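Local coordinates for protein serine racemase (Enterococcus faecalis, PDB 4ECL) that belongs to the alanine racemase family and is represented here by its cytoplasmic part, which joins an N-terminal TIM barrel to a C-terminal domain rich in beta strands, at residues E32-V37 / C215-V220; I282-G287 / I312-L317. All coordinates share one frame; numbering follows the deposited sequence.

Contact 1: residues E32-V37 / C215-V220; sequences ELMAVV and CDYIRV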
# COMPACT_ATOMS: atom_id res chain seq x y z
N GLU A 32 -18.09 -20.58 16.80
CA GLU A 32 -18.50 -19.68 15.74
C GLU A 32 -17.31 -19.12 14.94
O GLU A 32 -16.25 -18.81 15.49
CB GLU A 32 -19.35 -18.54 16.31
CG GLU A 32 -20.23 -17.86 15.30
CD GLU A 32 -20.97 -16.67 15.88
OE1 GLU A 32 -21.19 -16.65 17.12
OE2 GLU A 32 -21.33 -15.76 15.10
N LEU A 33 -17.50 -19.00 13.63
CA LEU A 33 -16.49 -18.42 12.78
C LEU A 33 -16.47 -16.90 12.97
O LEU A 33 -17.48 -16.22 12.77
CB LEU A 33 -16.76 -18.80 11.31
CG LEU A 33 -15.66 -18.50 10.30
CD1 LEU A 33 -15.76 -19.44 9.08
CD2 LEU A 33 -15.70 -17.03 9.85
N MSE A 34 -15.32 -16.36 13.39
CA MSE A 34 -15.15 -14.91 13.45
C MSE A 34 -14.28 -14.45 12.29
O MSE A 34 -13.06 -14.66 12.28
CB MSE A 34 -14.55 -14.44 14.78
CG MSE A 34 -14.50 -12.92 14.88
SE MSE A 34 -13.76 -12.24 16.56
CE MSE A 34 -15.36 -12.38 17.69
N ALA A 35 -14.92 -13.84 11.30
CA ALA A 35 -14.22 -13.51 10.08
C ALA A 35 -13.40 -12.24 10.32
O ALA A 35 -13.94 -11.20 10.69
CB ALA A 35 -15.21 -13.31 8.95
N VAL A 36 -12.10 -12.36 10.13
CA VAL A 36 -11.21 -11.23 10.33
C VAL A 36 -11.16 -10.41 9.04
O VAL A 36 -10.59 -10.86 8.03
CB VAL A 36 -9.81 -11.72 10.69
CG1 VAL A 36 -8.86 -10.54 10.87
CG2 VAL A 36 -9.87 -12.57 11.96
N VAL A 37 -11.77 -9.22 9.04
CA VAL A 37 -11.90 -8.44 7.80
C VAL A 37 -11.15 -7.11 7.84
O VAL A 37 -11.45 -6.19 7.07
CB VAL A 37 -13.39 -8.22 7.43
CG1 VAL A 37 -14.05 -9.55 7.04
CG2 VAL A 37 -14.16 -7.58 8.59
N CYS A 215 -13.13 -23.72 21.83
CA CYS A 215 -13.45 -22.32 22.13
C CYS A 215 -14.79 -21.91 21.52
O CYS A 215 -15.44 -22.70 20.83
CB CYS A 215 -12.33 -21.40 21.63
SG CYS A 215 -10.68 -21.89 22.21
N ASP A 216 -15.20 -20.67 21.78
CA ASP A 216 -16.49 -20.19 21.27
C ASP A 216 -16.36 -19.46 19.93
O ASP A 216 -17.35 -19.32 19.21
CB ASP A 216 -17.14 -19.29 22.31
CG ASP A 216 -17.34 -20.00 23.62
OD1 ASP A 216 -18.32 -20.76 23.73
OD2 ASP A 216 -16.49 -19.83 24.53
N TYR A 217 -15.16 -18.98 19.63
CA TYR A 217 -14.86 -18.42 18.33
C TYR A 217 -13.52 -18.90 17.83
O TYR A 217 -12.60 -19.18 18.61
CB TYR A 217 -14.75 -16.89 18.37
CG TYR A 217 -15.97 -16.13 18.81
CD1 TYR A 217 -17.01 -15.86 17.92
CD2 TYR A 217 -16.06 -15.62 20.09
CE1 TYR A 217 -18.11 -15.13 18.32
CE2 TYR A 217 -17.14 -14.89 20.49
CZ TYR A 217 -18.17 -14.65 19.61
OH TYR A 217 -19.24 -13.91 20.04
N ILE A 218 -13.40 -18.94 16.50
CA ILE A 218 -12.11 -18.97 15.86
C ILE A 218 -12.04 -17.78 14.91
O ILE A 218 -12.94 -17.59 14.07
CB ILE A 218 -11.89 -20.30 15.11
CG1 ILE A 218 -11.90 -21.45 16.14
CG2 ILE A 218 -10.58 -20.27 14.35
CD1 ILE A 218 -11.71 -22.82 15.54
N ARG A 219 -11.00 -16.98 15.07
CA ARG A 219 -10.77 -15.77 14.27
C ARG A 219 -10.03 -16.16 13.01
O ARG A 219 -8.81 -16.34 13.03
CB ARG A 219 -9.91 -14.76 15.05
CG ARG A 219 -10.47 -14.31 16.40
CD ARG A 219 -9.49 -13.42 17.17
NE ARG A 219 -8.18 -14.05 17.35
CZ ARG A 219 -7.80 -14.73 18.44
NH1 ARG A 219 -8.63 -14.88 19.46
NH2 ARG A 219 -6.58 -15.27 18.51
N VAL A 220 -10.74 -16.29 11.90
CA VAL A 220 -10.07 -16.75 10.69
C VAL A 220 -9.69 -15.61 9.75
O VAL A 220 -10.52 -14.79 9.35
CB VAL A 220 -10.88 -17.86 9.98
CG1 VAL A 220 -11.01 -19.07 10.89
CG2 VAL A 220 -12.26 -17.36 9.62
O HOH W 1 -19.95 -18.02 19.77
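Met34, modelled as selenomethionine, lays its methyl CE over the centre of the Tyr217 ring, 3.8 Å from the centroid and 7° off the normal. The contact is CH-pi, with SE farther off above the same face in a Met-aromatic arrangement. A bend at chi3 (-82°) turns the methyl onto the ring, a task suited to a flexible, unbranched chain. SE lies alongside Arg219, 3.9 Å from its CG. Five backbone hydrogen bonds of a parallel ladder join the strands, through Glu32, Met34 and Val36 on one; Met34 N to Ile218 O is 2.8 Å. On the other face packing is tightest: Leu33 CD2 presses on Val220 CG2 at 3.5 Å, closer than usual for two carbons, where compact branched side chains fit a buried layer.

Among side chains, the solvent side is at the start of the ladder. Glu32, partly exposed, extends beside Tyr217 with its carboxylate 42° from the ring plane; a water gives hydrogen bonds to Glu32 OE1 (3.2 Å) and Asp216 O (3.0 Å), and Ser59 OG holds OE2 by a hydrogen bond. That water lies toward the rim of the ring face opposite Met34. Tyr217 OH hydrogen-bonds Glu80 OE2, and Arg219 NH1 His200 ND1. Strands 32-36 and 217-220 are parallel neighbours in the TIM barrel, joining its early and late parts, with strand 60-63 beyond 32-36 and Leu53 of helix 46-55 against Ala35.

Contact 2: residues I282-G287 / I312-L317; sequences IGYADG and ICMDQL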
# COMPACT_ATOMS: atom_id res chain seq x y z
N ILE A 282 -0.01 -1.33 -14.45
CA ILE A 282 0.01 -1.57 -13.02
C ILE A 282 1.43 -1.44 -12.51
O ILE A 282 2.38 -1.92 -13.14
CB ILE A 282 -0.56 -2.95 -12.66
CG1 ILE A 282 -0.66 -3.10 -11.14
CG2 ILE A 282 0.29 -4.07 -13.23
CD1 ILE A 282 -1.24 -4.48 -10.72
N GLY A 283 1.58 -0.78 -11.36
CA GLY A 283 2.90 -0.58 -10.79
C GLY A 283 2.93 -0.77 -9.28
O GLY A 283 1.98 -1.33 -8.70
N TYR A 284 4.00 -0.32 -8.64
CA TYR A 284 4.13 -0.56 -7.20
C TYR A 284 3.14 0.26 -6.38
O TYR A 284 2.71 -0.18 -5.33
CB TYR A 284 5.58 -0.44 -6.71
CG TYR A 284 6.30 0.85 -7.05
CD1 TYR A 284 6.00 2.03 -6.38
CD2 TYR A 284 7.32 0.87 -7.99
CE1 TYR A 284 6.68 3.22 -6.67
CE2 TYR A 284 8.00 2.05 -8.29
CZ TYR A 284 7.68 3.21 -7.63
OH TYR A 284 8.34 4.37 -7.92
N ALA A 285 2.73 1.43 -6.87
CA ALA A 285 1.69 2.19 -6.17
C ALA A 285 0.37 1.44 -6.11
O ALA A 285 -0.47 1.71 -5.26
CB ALA A 285 1.49 3.55 -6.81
N ASP A 286 0.19 0.46 -6.99
CA ASP A 286 -1.01 -0.36 -6.96
C ASP A 286 -0.81 -1.53 -6.01
O ASP A 286 -1.69 -2.37 -5.85
CB ASP A 286 -1.37 -0.87 -8.37
CG ASP A 286 -1.69 0.25 -9.33
OD1 ASP A 286 -2.81 0.82 -9.23
OD2 ASP A 286 -0.84 0.55 -10.19
N GLY A 287 0.36 -1.59 -5.37
CA GLY A 287 0.64 -2.63 -4.41
C GLY A 287 1.29 -3.86 -5.00
O GLY A 287 1.38 -4.90 -4.36
N ILE A 312 10.10 -2.37 -12.09
CA ILE A 312 8.68 -2.06 -11.96
C ILE A 312 8.52 -0.59 -11.61
O ILE A 312 9.18 -0.10 -10.71
CB ILE A 312 8.02 -2.93 -10.89
CG1 ILE A 312 8.11 -4.41 -11.28
CG2 ILE A 312 6.56 -2.52 -10.69
CD1 ILE A 312 7.47 -5.37 -10.30
N CYS A 313 7.66 0.12 -12.33
CA CYS A 313 7.50 1.54 -12.05
C CYS A 313 6.33 1.77 -11.12
O CYS A 313 5.70 0.84 -10.64
CB CYS A 313 7.32 2.33 -13.35
SG CYS A 313 8.72 2.15 -14.46
N MSE A 314 6.06 3.04 -10.85
CA MSE A 314 5.03 3.40 -9.90
C MSE A 314 3.64 3.04 -10.41
O MSE A 314 2.79 2.60 -9.64
CB MSE A 314 5.13 4.89 -9.58
CG MSE A 314 4.01 5.43 -8.72
SE MSE A 314 4.59 7.09 -7.94
CE MSE A 314 2.95 7.93 -7.72
N ASP A 315 3.42 3.21 -11.72
CA ASP A 315 2.11 2.92 -12.29
C ASP A 315 2.09 1.97 -13.50
O ASP A 315 1.03 1.76 -14.09
CB ASP A 315 1.41 4.22 -12.69
CG ASP A 315 1.85 5.39 -11.83
OD1 ASP A 315 1.38 5.48 -10.67
OD2 ASP A 315 2.65 6.21 -12.33
N GLN A 316 3.24 1.40 -13.86
CA GLN A 316 3.28 0.52 -15.03
C GLN A 316 4.47 -0.40 -14.93
O GLN A 316 5.40 -0.14 -14.16
CB GLN A 316 3.40 1.33 -16.33
CG GLN A 316 4.74 2.07 -16.48
CD GLN A 316 4.97 2.66 -17.87
OE1 GLN A 316 4.50 2.12 -18.87
NE2 GLN A 316 5.71 3.76 -17.94
N LEU A 317 4.44 -1.47 -15.72
CA LEU A 317 5.57 -2.38 -15.85
C LEU A 317 5.55 -3.05 -17.23
O LEU A 317 4.63 -2.84 -18.02
CB LEU A 317 5.58 -3.43 -14.72
CG LEU A 317 4.42 -4.38 -14.51
CD1 LEU A 317 4.51 -5.61 -15.43
CD2 LEU A 317 4.39 -4.81 -13.06
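With chi1 at 54°, Tyr284 holds CG between its backbone N and carbonyl carbon, which folds the ring against the backbone of Met314; the latter, a selenomethionine, has chi1 at 173°, with CG anti to the backbone N and close to Ala285. Met314 CA sits over the ring centre, 3.5 Å from the centroid and 12° off the normal, a CH-pi contact, while Ile312 O lies at the ring edge in its plane. A broad flat side chain suits this place because it covers bare main chain. Met314 CB continues the packing at 3.6 Å from Tyr284 CZ, and its CG meets Ala285 CB at 3.7 Å, where a small methyl leaves room for the main chain to come close.

These are two loops at one end of the mixed, largely antiparallel sheet of the C-terminal domain, one leaving strand 275-280 and the other entering its neighbour 317-320. A single turn of 3-10 helix, 284-286, presents two N-H groups in succession: Tyr284 N to Cys313 O (2.9 Å) and Ala285 N to Met314 O (3.0 Å), both in the carbonyl plane. Gly283, without a side chain, lets its CA come within 3.1 Å of Cys313 O. Asp286 OD2 accepts Gly283 N through its anti lone pair at 3.0 Å and also forms salt bridges with Arg6 and Arg367. Arg367 pairs with Asp315 as well, probably offsetting the like charges of the two acids.

Overall arrangement
Contact 1 closes before contact 2 opens along the chain, and the two occupy different domains: parallel strands 32-36 and 217-220 of the TIM barrel, against loops at an end of the mixed, largely antiparallel C-terminal sheet. Their centres are 34 Å apart, on opposite sides of the chain's centre, and their nearest atoms stay about 17 Å apart, so they do not touch within a subunit. The dimer relates them more closely. Met314 in contact 2 packs on Lys38 of the second subunit, the residue immediately following 32-37, so the C-terminal loops of one subunit lie against the region where the other's barrel strand ends.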